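Local structure of Lin2634 protein (Listeria innocua, 3MZO) at residues B[10-14]-B[69-73]; B[42-46]-B[58-62]. The protein binds calcium ions and is probably a metal-dependent phosphohydrolase of the HD-domain superfamily, related to the YfbR-like 5'-deoxynucleotidases. One frame throughout, in Å; residues are numbered along the deposited sequence.

Contact 1 of 2, residues B[10-14]-B[69-73]; sequences SLSDL and DYSEL. With CA (calcium ion), chain M; CA (calcium ion), chain K.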
# COMPACT_ATOMS: atom_id res chain seq x y z
N SER B 10 -7.06 -2.83 -20.51
CA SER B 10 -6.23 -3.93 -20.03
C SER B 10 -4.79 -3.51 -19.79
O SER B 10 -4.09 -4.11 -18.97
CB SER B 10 -6.24 -5.09 -21.02
OG SER B 10 -5.34 -4.87 -22.10
N LEU B 11 -4.30 -2.52 -20.54
CA LEU B 11 -2.89 -2.11 -20.41
C LEU B 11 -2.62 -1.60 -18.99
O LEU B 11 -1.54 -1.83 -18.44
CB LEU B 11 -2.52 -1.03 -21.43
CG LEU B 11 -2.65 -1.36 -22.89
CD1 LEU B 11 -2.54 -0.06 -23.81
CD2 LEU B 11 -1.62 -2.39 -23.21
N SER B 12 -3.61 -0.93 -18.39
CA SER B 12 -3.53 -0.52 -16.98
C SER B 12 -3.53 -1.66 -15.98
O SER B 12 -2.95 -1.53 -14.91
CB SER B 12 -4.67 0.44 -16.62
OG SER B 12 -4.40 1.73 -17.15
N ASP B 13 -4.20 -2.75 -16.31
CA ASP B 13 -4.19 -3.92 -15.46
C ASP B 13 -2.79 -4.52 -15.28
O ASP B 13 -2.51 -5.10 -14.23
CB ASP B 13 -5.16 -4.99 -15.98
CG ASP B 13 -6.62 -4.48 -16.06
OD1 ASP B 13 -6.95 -3.41 -15.46
OD2 ASP B 13 -7.41 -5.13 -16.72
N LEU B 14 -1.92 -4.37 -16.29
CA LEU B 14 -0.54 -4.82 -16.16
C LEU B 14 0.29 -4.06 -15.14
O LEU B 14 1.42 -4.47 -14.81
CB LEU B 14 0.18 -4.82 -17.53
CG LEU B 14 -0.26 -6.02 -18.37
CD1 LEU B 14 0.07 -5.80 -19.83
CD2 LEU B 14 0.40 -7.26 -17.81
N ASP B 69 5.52 -9.73 -22.40
CA ASP B 69 4.86 -10.17 -21.17
C ASP B 69 3.39 -9.76 -21.02
O ASP B 69 2.80 -9.90 -19.95
CB ASP B 69 5.69 -9.72 -19.95
CG ASP B 69 6.84 -10.67 -19.63
OD1 ASP B 69 6.85 -11.77 -20.14
OD2 ASP B 69 7.71 -10.36 -18.80
N TYR B 70 2.78 -9.31 -22.10
CA TYR B 70 1.38 -8.96 -22.11
C TYR B 70 0.51 -10.13 -21.61
O TYR B 70 -0.46 -9.93 -20.89
CB TYR B 70 0.95 -8.50 -23.52
CG TYR B 70 -0.50 -8.13 -23.58
CD1 TYR B 70 -0.95 -6.92 -23.11
CD2 TYR B 70 -1.44 -9.03 -24.07
CE1 TYR B 70 -2.29 -6.59 -23.11
CE2 TYR B 70 -2.80 -8.71 -24.09
CZ TYR B 70 -3.21 -7.49 -23.61
OH TYR B 70 -4.55 -7.18 -23.59
N SER B 71 0.90 -11.36 -21.93
CA SER B 71 0.14 -12.56 -21.51
C SER B 71 0.07 -12.78 -20.01
O SER B 71 -0.77 -13.58 -19.53
CB SER B 71 0.69 -13.82 -22.20
OG SER B 71 2.08 -13.99 -21.98
N GLU B 72 0.94 -12.10 -19.26
CA GLU B 72 0.88 -12.19 -17.80
C GLU B 72 -0.45 -11.63 -17.25
O GLU B 72 -0.79 -11.84 -16.08
CB GLU B 72 2.15 -11.64 -17.14
CG GLU B 72 3.28 -12.70 -17.18
CD GLU B 72 4.66 -12.19 -16.75
OE1 GLU B 72 4.76 -11.47 -15.74
OE2 GLU B 72 5.66 -12.56 -17.41
N LEU B 73 -1.22 -10.97 -18.12
CA LEU B 73 -2.56 -10.52 -17.76
C LEU B 73 -3.46 -11.67 -17.33
O LEU B 73 -4.34 -11.47 -16.49
CB LEU B 73 -3.25 -9.86 -18.94
CG LEU B 73 -3.45 -8.37 -18.99
CD1 LEU B 73 -4.15 -8.10 -20.32
CD2 LEU B 73 -4.29 -7.88 -17.85
CA CA M . 6.40 -13.72 -21.63
CA CA K . 9.97 -11.20 -19.07
O HOH W 1 9.05 -13.35 -20.29
O HOH W 2 4.65 -14.32 -22.80
O HOH W 3 5.52 -14.33 -19.37
O HOH W 4 8.28 -14.05 -23.38

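Contact 2 of 2, residues B[42-46]-B[58-62]; sequences AQFFG and WRALY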
# COMPACT_ATOMS: atom_id res chain seq x y z
N ALA B 42 16.41 -3.19 -24.92
CA ALA B 42 16.49 -3.75 -26.26
C ALA B 42 16.88 -2.69 -27.29
O ALA B 42 17.70 -2.95 -28.20
CB ALA B 42 15.15 -4.44 -26.65
N GLN B 43 16.29 -1.51 -27.14
CA GLN B 43 16.59 -0.34 -27.96
C GLN B 43 18.06 -0.01 -27.89
O GLN B 43 18.67 0.36 -28.89
CB GLN B 43 15.76 0.85 -27.45
CG GLN B 43 16.09 2.26 -28.00
CD GLN B 43 15.09 3.28 -27.53
OE1 GLN B 43 14.07 3.54 -28.18
NE2 GLN B 43 15.36 3.86 -26.37
N PHE B 44 18.64 -0.08 -26.69
CA PHE B 44 20.05 0.17 -26.56
C PHE B 44 20.86 -0.89 -27.30
O PHE B 44 21.79 -0.57 -28.03
CB PHE B 44 20.52 0.27 -25.12
CG PHE B 44 22.00 0.27 -25.01
CD1 PHE B 44 22.71 1.40 -25.33
CD2 PHE B 44 22.70 -0.89 -24.68
CE1 PHE B 44 24.12 1.40 -25.29
CE2 PHE B 44 24.08 -0.89 -24.62
CZ PHE B 44 24.79 0.27 -24.93
N PHE B 45 20.53 -2.17 -27.11
CA PHE B 45 21.27 -3.20 -27.81
C PHE B 45 21.11 -3.10 -29.34
O PHE B 45 22.04 -3.42 -30.09
CB PHE B 45 20.95 -4.62 -27.28
CG PHE B 45 21.49 -4.88 -25.89
CD1 PHE B 45 22.81 -4.56 -25.56
CD2 PHE B 45 20.68 -5.43 -24.90
CE1 PHE B 45 23.30 -4.77 -24.27
CE2 PHE B 45 21.18 -5.67 -23.61
CZ PHE B 45 22.47 -5.32 -23.30
N GLY B 46 19.94 -2.68 -29.79
CA GLY B 46 19.72 -2.36 -31.18
C GLY B 46 20.76 -1.37 -31.73
O GLY B 46 21.28 -1.56 -32.84
N TRP B 58 13.81 -2.81 -36.88
CA TRP B 58 13.37 -2.11 -35.67
C TRP B 58 11.94 -2.40 -35.27
O TRP B 58 11.63 -2.52 -34.07
CB TRP B 58 13.65 -0.60 -35.78
CG TRP B 58 15.12 -0.35 -35.58
CD1 TRP B 58 16.09 -0.34 -36.56
CD2 TRP B 58 15.79 -0.11 -34.34
NE1 TRP B 58 17.32 -0.12 -35.99
CE2 TRP B 58 17.18 0.03 -34.63
CE3 TRP B 58 15.38 -0.01 -33.00
CZ2 TRP B 58 18.13 0.29 -33.64
CZ3 TRP B 58 16.34 0.25 -32.01
CH2 TRP B 58 17.70 0.39 -32.34
N ARG B 59 11.06 -2.53 -36.24
CA ARG B 59 9.70 -2.92 -35.93
C ARG B 59 9.72 -4.23 -35.17
O ARG B 59 9.01 -4.35 -34.18
CB ARG B 59 8.84 -3.05 -37.19
CG ARG B 59 7.38 -3.28 -36.87
CD ARG B 59 6.55 -3.42 -38.14
NE ARG B 59 5.15 -3.45 -37.81
CZ ARG B 59 4.15 -3.38 -38.69
NH1 ARG B 59 4.41 -3.24 -39.98
NH2 ARG B 59 2.89 -3.40 -38.27
N ALA B 60 10.54 -5.19 -35.61
CA ALA B 60 10.62 -6.50 -34.98
C ALA B 60 11.23 -6.39 -33.59
O ALA B 60 10.75 -6.99 -32.65
CB ALA B 60 11.40 -7.53 -35.86
N LEU B 61 12.28 -5.57 -33.44
CA LEU B 61 12.93 -5.42 -32.15
C LEU B 61 11.96 -4.89 -31.12
O LEU B 61 11.83 -5.46 -30.04
CB LEU B 61 14.16 -4.51 -32.27
CG LEU B 61 14.96 -4.18 -31.02
CD1 LEU B 61 16.36 -3.73 -31.44
CD2 LEU B 61 14.28 -3.10 -30.19
N TYR B 62 11.30 -3.80 -31.46
CA TYR B 62 10.39 -3.14 -30.52
C TYR B 62 9.15 -3.97 -30.23
O TYR B 62 8.74 -4.06 -29.07
CB TYR B 62 9.94 -1.79 -31.06
CG TYR B 62 10.94 -0.67 -30.87
CD1 TYR B 62 11.31 -0.22 -29.59
CD2 TYR B 62 11.45 -0.00 -31.96
CE1 TYR B 62 12.22 0.85 -29.44
CE2 TYR B 62 12.34 1.05 -31.82
CZ TYR B 62 12.73 1.47 -30.59
OH TYR B 62 13.60 2.54 -30.56

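Contact 1 of 2, residues B[10-14]-B[69-73]
Leu-14 and Leu-73 bring the two backbones closest, their CA atoms 6.3 Å apart, where residues 10-14 pass the 3-10 segment 70-73. Their side chains cross at about a right angle, with CG of Leu-14 4.0 Å from CG of Leu-73. The two methyls of Leu-73 go to different residues of helix 4-13: CD1 rests on CB of Ser-10, while CD2 lies 3.6 Å from CB of Asp-13. Leu-14 also sends its CD1 to CD1 of the Tyr-70 ring at 3.6 Å, and CD2 of Leu-11 makes a looser approach to the same ring. Because chi1 of Tyr-70 (180°) turns the ring away from the backbone N, the phenol extends to the helix, and its OH donates to OG of Ser-10 at 2.9 Å. That OG lies in the ring plane, at the edge, and is also hydrogen-bonded to the carbonyl of Tyr-7, so two bonds hold the serine hydroxyl. The 3-10 segment starts directly after the His-Asp pair that gives the HD fold its name. Asp-69 bridges two calcium ions, OD1 at 2.5 Å from one and OD2 at 2.4 Å from the other; His-34, His-68 and Asp-138 complete the protein ligands of the second, and the first also takes the backbone O of His-68 and three waters. Glu-72 reaches the first ion indirectly: its OE2 accepts a hydrogen bond from a calcium-bound water and forms a salt bridge with Lys-79. Across the assembly, Tyr-36 of the second subunit packs on Leu-11, Leu-14 and Tyr-70.

Contact 2 of 2, residues B[42-46]-B[58-62]
Gln-43 and Tyr-62 join helices 31-51 and 58-67 by a side-chain hydrogen bond, the phenol OH of Tyr-62 donating to OE1 of Gln-43 at 2.6 Å. The donor lies in the carbonyl plane on a lone pair, with a C=O...O angle of 123°, and OE1 meets the tyrosine at its ring edge. Amide and ring stand nearly perpendicular, 86° apart. Gln-43 attains this reach with CG anti to the backbone N (chi1 169°) and an extended chain beyond it; its NE2 bonds to Asn-67 of the second subunit. The pair borders a roughly antiparallel helical hairpin within the all-helical HD-domain fold, the axes of segments 42-46 and 58-62 coming within 10.3 Å. Between them Leu-61 points at the other helix and splits its methyls: CD1 sits 3.6 Å from CA of Gly-46, and CD2 is 3.9 Å from CB of Ala-42. The same methyls lie over neighbouring rings, CD1 above one face of Trp-58 and CD2 above one face of Tyr-62, each offset toward the rim. Trp-58 brings the far end of its indole to helix 31-51. Its CH2 is 3.6 Å from O of Gln-43, which lies in the ring plane at the edge, and equally near C of Gly-46. Arg-59 of the second subunit makes a cation-pi contact with Trp-58.

In the fold
Both contacts are largely buried and lie at similar depth, their centres about 21 Å apart and their nearest atoms about 9 Å. Contact 2 is nested in the chain inside the loop closed by contact 1. Helix 58-67 supplies one side of contact 2 and leads into the metal-binding segment of contact 1, whereas helix 31-51 carries both His-34 of the calcium site and the other side of contact 2. Each pairs a tyrosine hydroxyl with a polar side chain, a serine hydroxyl in contact 1 and an amide oxygen in contact 2. The metal-binding carboxylate of contact 1 leads away from segment 10-14; contact 2 is tight helix-to-helix packing against a glycine backbone. The second subunit touches both.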